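Local coordinates for lasso peptide isopeptidase AtxE2 (Asticcacaulis excentricus, PDB 5TXE), which hydrolyses the isopeptide bond of the lasso peptides astexin-2 and astexin-3, recognising their knotted structure, chiefly its loop, and converting them to linear peptides, at residues 546-551 and 600-605; 627-632 and 679-684; 532-537 and 589-594; 449-454 and 524-529. The protein carries 1 engineered substitution. All blocks are in the same frame, centred on the assembly; numbering follows the deposited sequence.

Three of the four contacts share one central sheet of the alpha/beta-hydrolase domain. Strands 521-525, 545-548, 602-607 and 628-633 lie next to one another in that order, which places interactions 4, 1 and 2 in a row across it; interaction 1 has its centre about 11 Å from the centres of interactions 2 and 4. Ile631 N reaches Ile604 O at 2.7 Å, carrying the sheet from interaction 1 into interaction 2. Interaction 3 covers one face through helix 528-539, and His534 NE2 lies 3.1 Å from Ser550 O. The nucleophile position, Ala527 here, belongs to interaction 4, whereas interaction 2 lies well away from it, its centre about 20 Å from that of interaction 4.

Interaction 1 of 4, residues 546-551 and 600-605; sequences AVTSSC and TPLLIQ
Leu603 O accepts the amide of Thr548, its N at 2.9 Å with an N-H...O angle of 160°, and also meets the CA-H of Val547. The pattern repeats along the pair of parallel strands: Ala546 N donates to Pro601 O at 2.9 Å, Leu603 N to Ala546 O at 3.0 Å, and Gln605 N to Thr548 O at 3.0 Å. The strand segments run 19° from exactly parallel. Thr548 and Ile604 lie side by side on one face, with Thr548 CG2 3.7 Å from Ile604 CG1. The hydroxyl of Thr548, placed anti to the backbone N (chi1 -178°), turns back so that OG1 donates to Ser550 O at 2.9 Å, in the carbonyl plane and on a lone pair. Leu602 CD1 comes within 3.9 Å of Ala546 CB on this face, while Val547 and Leu603 pack alongside each other on the other, against Trp656 of helix 643-662. The amide end of Gln605 is held by Tyr633, Arg652 and the carbonyl of Val649. Such parallel pairing is that of the central alpha/beta-hydrolase sheet, and Ser550, just past the C-terminal end of strand 545-548, lies close to Glu610, the inferred charge-relay acid.

Interaction 2 of 4, residues 627-632 and 679-684; sequences PVELII and RALRAL
Leu681 and Pro627 bury the most surface here, and their backbones come close as well, with CA atoms 4.9 Å apart. Leu681 points from helix 672-684 at the start of strand 628-633. Its CG stands anti to the carbonyl carbon (chi1 -68°); with chi2 at 180°, CD1 runs on from the stem and CD2 branches toward the strand backbone. Leu681 CD2 reaches Val628 O at 3.7 Å and CD1 touches the same oxygen at 4.0 Å, so both branches of the leucine meet one carbonyl. Nearer the helix, Leu681 CB lies 4.1 Å from Pro627 CB, and that proline carbon also approaches Leu681 O at 3.9 Å. The pyrrolidine ring therefore meets the helix backbone as well as the leucine stem.

Glu629 contributes the aliphatic part of its chain: its CB lies 4.3 Å from Leu681 CD1. Its OE1 is bound by Arg677 in a salt bridge and by Trp678 NE1, both earlier in the same helix. Leu684, one turn after Leu681, adds a marginal touch of CD1 on Pro627 N at 4.4 Å.

The two segments themselves are joined by apolar packing, with hydrocarbon laid against hydrocarbon and carbonyl oxygens. Directional polar bonding between this helix and the edge strand of the sheet comes instead from Glu629, whose charge is probably balanced largely by Arg677.

Interaction 3 of 4, residues 532-537 and 589-594; sequences TVHFGL and TSFVVN
Helix 528-539, which follows the nucleophile position in the alpha/beta-hydrolase fold, meets the start of the short helix 591-594 in a buried aromatic contact. His534 and Phe591 carry most of it. Their side chains cross at about a right angle, with ring planes at 75° and centroids 5.2 Å apart, an oblique pairing. The far end of the phenyl ring does the touching, CZ foremost, with CE1 and CE2 beside it: Phe591 CZ lies 3.7 Å from His534 CD2 and 4.0 Å from His534 CB, so it meets the stem of the histidine as well as its ring. Phe591 CG stands anti to the carbonyl carbon (chi1 -73°), and the ring extends from there toward the longer helix. Both imidazole nitrogens are hydrogen-bonded beyond the pair, ND1 with Thr553 OG1 and NE2 with Ser550 O, which fix the rotation of the ring that Phe591 meets.

Beside this pair, Thr589 CG2 approaches Phe535 CD1 at 3.8 Å, at the edge and in the plane of the phenyl ring. The hydroxyl of Thr589 is hydrogen-bonded to Thr553 O.

Ser590 shapes the start of the short helix. It is the N-cap, its OG accepting from Val593 N at 3.0 Å, nearly straight at 171°. Ser590 O receives Asn594 ND2 at 2.9 Å. The backbone N of Asn594 reaches the same oxygen from the opposite face of its plane.

Around the contact, Phe535 turns to helix 494-512, making an edge-to-face pair with Trp497, while His534 and Leu537 rest on strand 545-548 through Thr548 and Ala546.

Interaction 4 of 4, residues 449-454 and 524-529; sequences GDENPI and TGLADG. Engineered in segment 524-529: Ala527 (natural residue Ser).
Van der Waals contact joins Asn452 to Thr524, whose side chains come from opposite directions. Asn452 OD1 sits 3.1 Å from the methyl CG2 of Thr524 and 3.3 Å from its CB, while the amide carbon CG of Asn452 lies 3.4 Å from Thr524 OG1. That hydroxyl is hydrogen-bonded to Ile435 O on the adjoining strand. A Thr524 chi1 of 66° sets OG1 between the backbone N and the carbonyl carbon, with CG2 anti to the carbonyl carbon and turned to the amide oxygen.

Water provides the polar link: one molecule accepts from Asn452 ND2 at 3.0 Å and donates to Gly525 O at 3.0 Å. It ties the loop to the end of strand 521-525. The carboxylate of Glu451 forms a salt bridge with Lys640.

Apolar packing falls to Leu526, whose CD2 rests 4.0 Å from Gly449 CA.

Just beyond, the chain turns sharply at Ala527, the engineered residue in the nucleophile position, with phi 62° and psi -120°. It is the N-cap of helix 528-539, and it and Asp528 pack on the backbone of the bound peptide. This strand-turn-helix passage is the nucleophile elbow of alpha/beta hydrolases, here flanked by the loop 449-454.

Interaction 1 of 4, residues 546-551 and 600-605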
loop_
_atom_site.group_PDB
_atom_site.type_symbol
_atom_site.label_atom_id
_atom_site.label_comp_id
_atom_site.label_asym_id
_atom_site.label_seq_id
_atom_site.Cartn_x
_atom_site.Cartn_y
_atom_site.Cartn_z
ATOM N N ALA A 546 -17.598 0.737 -15.142
ATOM C CA ALA A 546 -16.543 0.277 -14.277
ATOM C C ALA A 546 -15.174 0.381 -14.915
ATOM O O ALA A 546 -15.058 0.407 -16.155
ATOM C CB ALA A 546 -16.822 -1.122 -13.814
ATOM N N VAL A 547 -14.157 0.490 -14.051
ATOM C CA VAL A 547 -12.788 0.451 -14.404
ATOM C C VAL A 547 -12.099 -0.491 -13.445
ATOM O O VAL A 547 -12.397 -0.482 -12.262
ATOM C CB VAL A 547 -12.142 1.821 -14.309
ATOM C CG1 VAL A 547 -10.655 1.723 -14.653
ATOM C CG2 VAL A 547 -12.823 2.783 -15.286
ATOM N N THR A 548 -11.208 -1.348 -13.962
ATOM C CA THR A 548 -10.385 -2.225 -13.125
ATOM C C THR A 548 -8.941 -2.210 -13.639
ATOM O O THR A 548 -8.717 -1.979 -14.819
ATOM C CB THR A 548 -10.969 -3.642 -13.080
ATOM O OG1 THR A 548 -10.185 -4.432 -12.234
ATOM C CG2 THR A 548 -10.928 -4.359 -14.426
ATOM N N SER A 549 -7.974 -2.448 -12.790
ATOM C CA SER A 549 -6.576 -2.500 -13.210
ATOM C C SER A 549 -6.151 -3.908 -13.630
ATOM O O SER A 549 -5.105 -4.081 -14.234
ATOM C CB SER A 549 -5.694 -2.098 -12.075
ATOM O OG SER A 549 -5.721 -3.130 -11.099
ATOM N N SER A 550 -6.951 -4.895 -13.315
ATOM C CA SER A 550 -6.655 -6.246 -13.699
ATOM C C SER A 550 -7.921 -7.086 -13.908
ATOM O O SER A 550 -9.016 -6.726 -13.486
ATOM C CB SER A 550 -5.799 -6.931 -12.642
ATOM O OG SER A 550 -6.508 -7.022 -11.410
ATOM N N CYS A 551 -7.729 -8.205 -14.588
ATOM C CA CYS A 551 -8.737 -9.192 -14.820
ATOM C C CYS A 551 -7.942 -10.515 -15.064
ATOM O O CYS A 551 -6.789 -10.473 -15.529
ATOM C CB CYS A 551 -9.595 -8.754 -16.008
ATOM S SG CYS A 551 -11.241 -9.508 -16.048
ATOM N N THR A 600 -22.558 -4.017 -18.258
ATOM C CA THR A 600 -21.893 -2.807 -17.818
ATOM C C THR A 600 -20.598 -2.541 -18.594
ATOM O O THR A 600 -19.744 -3.382 -18.628
ATOM C CB THR A 600 -21.523 -2.964 -16.345
ATOM O OG1 THR A 600 -22.713 -3.195 -15.586
ATOM C CG2 THR A 600 -20.872 -1.698 -15.798
ATOM N N PRO A 601 -20.413 -1.337 -19.115
ATOM C CA PRO A 601 -19.144 -0.919 -19.711
ATOM C C PRO A 601 -17.998 -1.101 -18.764
ATOM O O PRO A 601 -18.058 -0.645 -17.631
ATOM C CB PRO A 601 -19.362 0.555 -20.002
ATOM C CG PRO A 601 -20.850 0.695 -20.190
ATOM C CD PRO A 601 -21.440 -0.252 -19.170
ATOM N N LEU A 602 -16.950 -1.772 -19.229
ATOM C CA LEU A 602 -15.786 -2.051 -18.404
ATOM C C LEU A 602 -14.504 -1.691 -19.157
ATOM O O LEU A 602 -14.259 -2.163 -20.303
ATOM C CB LEU A 602 -15.768 -3.516 -18.108
ATOM C CG LEU A 602 -14.548 -4.018 -17.351
ATOM C CD1 LEU A 602 -14.463 -3.375 -15.987
ATOM C CD2 LEU A 602 -14.549 -5.528 -17.220
ATOM N N LEU A 603 -13.710 -0.850 -18.518
ATOM C CA LEU A 603 -12.393 -0.519 -18.950
ATOM C C LEU A 603 -11.364 -1.212 -18.091
ATOM O O LEU A 603 -11.413 -1.069 -16.871
ATOM C CB LEU A 603 -12.184 0.963 -18.888
ATOM C CG LEU A 603 -10.778 1.445 -19.218
ATOM C CD1 LEU A 603 -10.452 1.242 -20.659
ATOM C CD2 LEU A 603 -10.706 2.932 -18.947
ATOM N N ILE A 604 -10.421 -1.937 -18.715
ATOM C CA ILE A 604 -9.324 -2.586 -17.972
ATOM C C ILE A 604 -7.993 -1.913 -18.342
ATOM O O ILE A 604 -7.600 -1.890 -19.521
ATOM C CB ILE A 604 -9.239 -4.095 -18.303
ATOM C CG1 ILE A 604 -10.607 -4.780 -18.097
ATOM C CG2 ILE A 604 -8.223 -4.815 -17.467
ATOM C CD1 ILE A 604 -10.762 -6.071 -18.884
ATOM N N GLN A 605 -7.286 -1.405 -17.351
ATOM C CA GLN A 605 -6.051 -0.685 -17.602
ATOM C C GLN A 605 -4.977 -1.504 -16.967
ATOM O O GLN A 605 -4.652 -1.324 -15.775
ATOM C CB GLN A 605 -6.131 0.712 -17.026
ATOM C CG GLN A 605 -7.152 1.574 -17.757
ATOM C CD GLN A 605 -6.814 3.045 -17.784
ATOM O OE1 GLN A 605 -5.943 3.478 -18.582
ATOM N NE2 GLN A 605 -7.538 3.852 -16.998
#

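Interaction 2 of 4, residues 627-632 and 679-684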
loop_
_atom_site.group_PDB
_atom_site.type_symbol
_atom_site.label_atom_id
_atom_site.label_comp_id
_atom_site.label_asym_id
_atom_site.label_seq_id
_atom_site.Cartn_x
_atom_site.Cartn_y
_atom_site.Cartn_z
ATOM N N PRO A 627 -19.585 -4.014 -24.114
ATOM C CA PRO A 627 -18.744 -2.805 -24.132
ATOM C C PRO A 627 -17.550 -2.842 -23.177
ATOM O O PRO A 627 -17.571 -2.192 -22.150
ATOM C CB PRO A 627 -19.710 -1.720 -23.721
ATOM C CG PRO A 627 -20.731 -2.421 -22.864
ATOM C CD PRO A 627 -20.814 -3.827 -23.325
ATOM N N VAL A 628 -16.502 -3.548 -23.598
ATOM C CA VAL A 628 -15.305 -3.770 -22.835
ATOM C C VAL A 628 -14.110 -3.205 -23.653
ATOM O O VAL A 628 -14.120 -3.224 -24.875
ATOM C CB VAL A 628 -15.105 -5.255 -22.584
ATOM C CG1 VAL A 628 -14.888 -6.004 -23.877
ATOM C CG2 VAL A 628 -13.918 -5.543 -21.668
ATOM N N GLU A 629 -13.104 -2.693 -22.964
ATOM C CA GLU A 629 -11.867 -2.221 -23.606
ATOM C C GLU A 629 -10.739 -2.538 -22.650
ATOM O O GLU A 629 -10.881 -2.425 -21.418
ATOM C CB GLU A 629 -11.931 -0.729 -23.883
ATOM C CG GLU A 629 -10.663 -0.184 -24.491
ATOM C CD GLU A 629 -10.818 1.172 -25.131
ATOM O OE1 GLU A 629 -10.298 2.167 -24.578
ATOM O OE2 GLU A 629 -11.439 1.262 -26.211
ATOM N N LEU A 630 -9.620 -2.957 -23.236
ATOM C CA LEU A 630 -8.420 -3.340 -22.495
ATOM C C LEU A 630 -7.247 -2.511 -22.991
ATOM O O LEU A 630 -7.001 -2.385 -24.211
ATOM C CB LEU A 630 -8.137 -4.839 -22.719
ATOM C CG LEU A 630 -6.777 -5.427 -22.323
ATOM C CD1 LEU A 630 -6.569 -5.328 -20.818
ATOM C CD2 LEU A 630 -6.666 -6.884 -22.671
ATOM N N ILE A 631 -6.530 -1.942 -22.047
ATOM C CA ILE A 631 -5.397 -1.125 -22.330
ATOM C C ILE A 631 -4.233 -1.830 -21.730
ATOM O O ILE A 631 -4.327 -2.323 -20.634
ATOM C CB ILE A 631 -5.473 0.245 -21.664
ATOM C CG1 ILE A 631 -6.783 0.962 -21.997
ATOM C CG2 ILE A 631 -4.311 1.144 -22.077
ATOM C CD1 ILE A 631 -7.012 1.354 -23.479
ATOM N N ILE A 632 -3.099 -1.860 -22.431
ATOM C CA ILE A 632 -1.918 -2.517 -21.904
ATOM C C ILE A 632 -0.791 -1.528 -21.721
ATOM O O ILE A 632 -0.493 -0.779 -22.645
ATOM C CB ILE A 632 -1.502 -3.619 -22.901
ATOM C CG1 ILE A 632 -2.603 -4.658 -22.923
ATOM C CG2 ILE A 632 -0.162 -4.286 -22.495
ATOM C CD1 ILE A 632 -2.563 -5.428 -24.182
ATOM N N ARG A 679 -17.761 5.358 -28.772
ATOM C CA ARG A 679 -19.102 5.456 -29.442
ATOM C C ARG A 679 -19.486 4.139 -30.069
ATOM O O ARG A 679 -20.637 3.691 -29.933
ATOM C CB ARG A 679 -19.148 6.604 -30.439
ATOM C CG ARG A 679 -19.252 7.920 -29.699
ATOM C CD ARG A 679 -19.578 9.127 -30.568
ATOM N NE ARG A 679 -18.373 9.574 -31.240
ATOM C CZ ARG A 679 -17.583 10.572 -30.837
ATOM N NH1 ARG A 679 -17.860 11.356 -29.771
ATOM N NH2 ARG A 679 -16.497 10.795 -31.539
ATOM N N ALA A 680 -18.514 3.458 -30.662
ATOM C CA ALA A 680 -18.804 2.142 -31.199
ATOM C C ALA A 680 -19.160 1.164 -30.078
ATOM O O ALA A 680 -19.994 0.278 -30.292
ATOM C CB ALA A 680 -17.637 1.606 -32.049
ATOM N N LEU A 681 -18.516 1.269 -28.915
ATOM C CA LEU A 681 -18.873 0.358 -27.825
ATOM C C LEU A 681 -20.340 0.582 -27.392
ATOM O O LEU A 681 -21.083 -0.344 -27.103
ATOM C CB LEU A 681 -17.961 0.535 -26.611
ATOM C CG LEU A 681 -16.497 0.113 -26.774
ATOM C CD1 LEU A 681 -15.766 0.366 -25.470
ATOM C CD2 LEU A 681 -16.334 -1.357 -27.172
ATOM N N ARG A 682 -20.693 1.846 -27.303
ATOM C CA ARG A 682 -22.008 2.274 -26.947
ATOM C C ARG A 682 -23.070 1.758 -27.897
ATOM O O ARG A 682 -24.123 1.350 -27.457
ATOM C CB ARG A 682 -22.068 3.828 -26.887
ATOM C CG ARG A 682 -23.353 4.342 -26.194
ATOM C CD ARG A 682 -23.250 5.811 -25.822
ATOM N NE ARG A 682 -23.031 6.696 -26.955
ATOM C CZ ARG A 682 -22.722 7.994 -26.825
ATOM N NH1 ARG A 682 -22.571 8.521 -25.622
ATOM N NH2 ARG A 682 -22.547 8.760 -27.898
ATOM N N ALA A 683 -22.774 1.770 -29.180
ATOM C CA ALA A 683 -23.727 1.336 -30.212
ATOM C C ALA A 683 -23.954 -0.164 -30.197
ATOM O O ALA A 683 -24.981 -0.606 -30.695
ATOM C CB ALA A 683 -23.247 1.759 -31.591
ATOM N N LEU A 684 -23.026 -0.946 -29.618
ATOM C CA LEU A 684 -23.202 -2.407 -29.476
ATOM C C LEU A 684 -24.386 -2.730 -28.601
ATOM O O LEU A 684 -25.020 -3.765 -28.759
ATOM C CB LEU A 684 -22.025 -3.067 -28.781
ATOM C CG LEU A 684 -20.671 -3.032 -29.466
ATOM C CD1 LEU A 684 -19.641 -3.607 -28.510
ATOM C CD2 LEU A 684 -20.692 -3.782 -30.791
#

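Interaction 3 of 4, residues 532-537 and 589-594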
loop_
_atom_site.group_PDB
_atom_site.type_symbol
_atom_site.label_atom_id
_atom_site.label_comp_id
_atom_site.label_asym_id
_atom_site.label_seq_id
_atom_site.Cartn_x
_atom_site.Cartn_y
_atom_site.Cartn_z
ATOM N N THR A 532 -13.709 -7.234 -6.281
ATOM C CA THR A 532 -15.014 -6.699 -5.942
ATOM C C THR A 532 -15.671 -6.185 -7.191
ATOM O O THR A 532 -16.839 -6.320 -7.355
ATOM C CB THR A 532 -14.885 -5.597 -4.851
ATOM O OG1 THR A 532 -14.559 -6.211 -3.611
ATOM C CG2 THR A 532 -16.133 -4.790 -4.696
ATOM N N VAL A 533 -14.919 -5.580 -8.079
ATOM C CA VAL A 533 -15.513 -5.147 -9.317
ATOM C C VAL A 533 -16.071 -6.298 -10.100
ATOM O O VAL A 533 -17.154 -6.189 -10.659
ATOM C CB VAL A 533 -14.526 -4.464 -10.223
ATOM C CG1 VAL A 533 -15.156 -4.151 -11.566
ATOM C CG2 VAL A 533 -14.046 -3.169 -9.569
ATOM N N HIS A 534 -15.342 -7.398 -10.156
ATOM C CA HIS A 534 -15.754 -8.518 -11.023
ATOM C C HIS A 534 -17.014 -9.118 -10.425
ATOM O O HIS A 534 -17.991 -9.353 -11.118
ATOM C CB HIS A 534 -14.650 -9.595 -11.199
ATOM C CG HIS A 534 -13.333 -9.043 -11.654
ATOM N ND1 HIS A 534 -12.120 -9.556 -11.234
ATOM C CD2 HIS A 534 -13.043 -7.964 -12.418
ATOM C CE1 HIS A 534 -11.153 -8.840 -11.765
ATOM N NE2 HIS A 534 -11.688 -7.864 -12.476
ATOM N N PHE A 535 -16.942 -9.355 -9.136
ATOM C CA PHE A 535 -18.108 -9.856 -8.355
ATOM C C PHE A 535 -19.306 -8.941 -8.480
ATOM O O PHE A 535 -20.431 -9.381 -8.657
ATOM C CB PHE A 535 -17.728 -9.996 -6.862
ATOM C CG PHE A 535 -18.707 -10.791 -6.054
ATOM C CD1 PHE A 535 -18.647 -12.168 -6.050
ATOM C CD2 PHE A 535 -19.749 -10.162 -5.387
ATOM C CE1 PHE A 535 -19.551 -12.915 -5.321
ATOM C CE2 PHE A 535 -20.651 -10.886 -4.620
ATOM C CZ PHE A 535 -20.551 -12.271 -4.596
ATOM N N GLY A 536 -19.057 -7.657 -8.404
ATOM C CA GLY A 536 -20.123 -6.669 -8.421
ATOM C C GLY A 536 -20.853 -6.592 -9.721
ATOM O O GLY A 536 -22.092 -6.345 -9.742
ATOM N N LEU A 537 -20.132 -6.761 -10.825
ATOM C CA LEU A 537 -20.766 -6.577 -12.144
ATOM C C LEU A 537 -21.597 -7.805 -12.478
ATOM O O LEU A 537 -22.471 -7.764 -13.288
ATOM C CB LEU A 537 -19.737 -6.351 -13.231
ATOM C CG LEU A 537 -18.909 -5.101 -13.118
ATOM C CD1 LEU A 537 -18.046 -4.916 -14.354
ATOM C CD2 LEU A 537 -19.752 -3.878 -12.914
ATOM N N THR A 589 -17.879 -15.184 -10.375
ATOM C CA THR A 589 -16.896 -14.154 -10.780
ATOM C C THR A 589 -16.276 -14.263 -12.190
ATOM O O THR A 589 -15.764 -13.273 -12.658
ATOM C CB THR A 589 -15.681 -14.104 -9.837
ATOM O OG1 THR A 589 -15.022 -15.380 -9.845
ATOM C CG2 THR A 589 -16.078 -13.745 -8.409
ATOM N N SER A 590 -16.343 -15.417 -12.848
ATOM C CA SER A 590 -15.681 -15.611 -14.124
ATOM C C SER A 590 -16.385 -14.842 -15.214
ATOM O O SER A 590 -17.600 -15.002 -15.414
ATOM C CB SER A 590 -15.591 -17.072 -14.513
ATOM O OG SER A 590 -15.395 -17.159 -15.917
ATOM N N PHE A 591 -15.623 -14.002 -15.917
ATOM C CA PHE A 591 -16.166 -13.325 -17.090
ATOM C C PHE A 591 -16.329 -14.241 -18.303
ATOM O O PHE A 591 -17.140 -13.962 -19.192
ATOM C CB PHE A 591 -15.325 -12.104 -17.480
ATOM C CG PHE A 591 -15.469 -10.929 -16.555
ATOM C CD1 PHE A 591 -16.401 -10.900 -15.540
ATOM C CD2 PHE A 591 -14.662 -9.840 -16.724
ATOM C CE1 PHE A 591 -16.526 -9.775 -14.734
ATOM C CE2 PHE A 591 -14.747 -8.738 -15.903
ATOM C CZ PHE A 591 -15.682 -8.694 -14.910
ATOM N N VAL A 592 -15.601 -15.336 -18.355
ATOM C CA VAL A 592 -15.835 -16.296 -19.436
ATOM C C VAL A 592 -17.241 -16.934 -19.252
ATOM O O VAL A 592 -18.047 -16.919 -20.159
ATOM C CB VAL A 592 -14.734 -17.405 -19.468
ATOM C CG1 VAL A 592 -15.007 -18.477 -20.550
ATOM C CG2 VAL A 592 -13.397 -16.767 -19.737
ATOM N N VAL A 593 -17.519 -17.456 -18.063
ATOM C CA VAL A 593 -18.843 -18.026 -17.747
ATOM C C VAL A 593 -19.966 -17.012 -17.959
ATOM O O VAL A 593 -20.963 -17.343 -18.588
ATOM C CB VAL A 593 -18.857 -18.563 -16.309
ATOM C CG1 VAL A 593 -20.257 -18.981 -15.855
ATOM C CG2 VAL A 593 -17.865 -19.715 -16.181
ATOM N N ASN A 594 -19.791 -15.767 -17.509
ATOM C CA ASN A 594 -20.871 -14.794 -17.482
ATOM C C ASN A 594 -20.813 -13.726 -18.536
ATOM O O ASN A 594 -21.611 -12.798 -18.517
ATOM C CB ASN A 594 -20.859 -14.119 -16.117
ATOM C CG ASN A 594 -21.183 -15.101 -14.998
ATOM O OD1 ASN A 594 -22.311 -15.572 -14.937
ATOM N ND2 ASN A 594 -20.204 -15.431 -14.133
#

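Interaction 4 of 4, residues 449-454 and 524-529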
loop_
_atom_site.group_PDB
_atom_site.type_symbol
_atom_site.label_atom_id
_atom_site.label_comp_id
_atom_site.label_asym_id
_atom_site.label_seq_id
_atom_site.Cartn_x
_atom_site.Cartn_y
_atom_site.Cartn_z
ATOM N N GLY A 449 -3.358 1.400 -4.607
ATOM C CA GLY A 449 -2.509 1.348 -5.807
ATOM C C GLY A 449 -2.364 2.627 -6.579
ATOM O O GLY A 449 -1.690 2.670 -7.593
ATOM N N ASP A 450 -2.979 3.679 -6.099
ATOM C CA ASP A 450 -2.927 4.991 -6.734
ATOM C C ASP A 450 -3.301 4.961 -8.226
ATOM O O ASP A 450 -2.501 5.307 -9.097
ATOM C CB ASP A 450 -1.543 5.671 -6.496
ATOM C CG ASP A 450 -1.551 7.160 -6.949
ATOM O OD1 ASP A 450 -2.639 7.610 -7.430
ATOM O OD2 ASP A 450 -0.482 7.831 -6.892
ATOM N N GLU A 451 -4.531 4.539 -8.505
ATOM C CA GLU A 451 -4.995 4.314 -9.869
ATOM C C GLU A 451 -6.183 5.206 -10.235
ATOM O O GLU A 451 -6.475 5.383 -11.419
ATOM C CB GLU A 451 -5.621 2.920 -9.973
ATOM C CG GLU A 451 -4.858 1.759 -10.470
ATOM C CD GLU A 451 -4.204 1.885 -11.860
ATOM O OE1 GLU A 451 -4.685 1.289 -12.923
ATOM O OE2 GLU A 451 -3.104 2.475 -11.789
ATOM N N ASN A 452 -6.957 5.623 -9.241
ATOM C CA ASN A 452 -8.228 6.273 -9.526
ATOM C C ASN A 452 -8.290 7.591 -8.816
ATOM O O ASN A 452 -8.423 7.618 -7.598
ATOM C CB ASN A 452 -9.378 5.373 -9.116
ATOM C CG ASN A 452 -9.443 4.103 -9.977
ATOM O OD1 ASN A 452 -9.939 4.146 -11.088
ATOM N ND2 ASN A 452 -8.884 2.988 -9.467
ATOM N N PRO A 453 -8.204 8.690 -9.562
ATOM C CA PRO A 453 -7.828 9.996 -8.978
ATOM C C PRO A 453 -9.004 10.761 -8.291
ATOM O O PRO A 453 -9.910 11.286 -8.962
ATOM C CB PRO A 453 -7.323 10.754 -10.190
ATOM C CG PRO A 453 -8.120 10.228 -11.293
ATOM C CD PRO A 453 -8.388 8.787 -11.013
ATOM N N ILE A 454 -8.987 10.804 -6.978
ATOM C CA ILE A 454 -10.198 11.095 -6.239
ATOM C C ILE A 454 -10.540 12.562 -6.366
ATOM O O ILE A 454 -11.636 12.918 -6.781
ATOM C CB ILE A 454 -10.003 10.681 -4.771
ATOM C CG1 ILE A 454 -10.080 9.180 -4.700
ATOM C CG2 ILE A 454 -11.092 11.303 -3.876
ATOM C CD1 ILE A 454 -9.546 8.628 -3.418
ATOM N N THR A 524 -14.630 1.440 -9.437
ATOM C CA THR A 524 -13.254 1.212 -9.787
ATOM C C THR A 524 -12.671 0.194 -8.810
ATOM O O THR A 524 -13.151 0.052 -7.715
ATOM C CB THR A 524 -12.369 2.458 -9.727
ATOM O OG1 THR A 524 -12.244 2.922 -8.389
ATOM C CG2 THR A 524 -12.926 3.552 -10.547
ATOM N N GLY A 525 -11.641 -0.516 -9.225
ATOM C CA GLY A 525 -10.908 -1.377 -8.315
ATOM C C GLY A 525 -9.540 -1.824 -8.819
ATOM O O GLY A 525 -9.319 -1.954 -10.023
ATOM N N LEU A 526 -8.626 -1.989 -7.877
ATOM C CA LEU A 526 -7.325 -2.573 -8.076
ATOM C C LEU A 526 -7.086 -3.545 -6.926
ATOM O O LEU A 526 -7.489 -3.313 -5.791
ATOM C CB LEU A 526 -6.265 -1.480 -8.090
ATOM C CG LEU A 526 -4.822 -1.964 -8.188
ATOM C CD1 LEU A 526 -4.004 -0.921 -8.945
ATOM C CD2 LEU A 526 -4.185 -2.176 -6.821
ATOM N N ALA A 527 -6.440 -4.664 -7.232
ATOM C CA ALA A 527 -6.121 -5.701 -6.251
ATOM C C ALA A 527 -7.420 -6.280 -5.658
ATOM O O ALA A 527 -8.282 -6.709 -6.409
ATOM C CB ALA A 527 -5.171 -5.150 -5.193
ATOM N N ASP A 528 -7.627 -6.186 -4.355
ATOM C CA ASP A 528 -8.807 -6.780 -3.769
ATOM C C ASP A 528 -10.047 -6.062 -4.277
ATOM O O ASP A 528 -11.053 -6.659 -4.478
ATOM C CB ASP A 528 -8.728 -6.835 -2.241
ATOM C CG ASP A 528 -9.786 -7.792 -1.650
ATOM O OD1 ASP A 528 -9.729 -8.986 -2.003
ATOM O OD2 ASP A 528 -10.710 -7.330 -0.926
ATOM N N GLY A 529 -9.916 -4.792 -4.614
ATOM C CA GLY A 529 -10.985 -4.047 -5.209
ATOM C C GLY A 529 -11.316 -4.488 -6.599
ATOM O O GLY A 529 -12.460 -4.313 -7.017
HETATM O O HOH W 1 -8.967 0.666 -11.376
#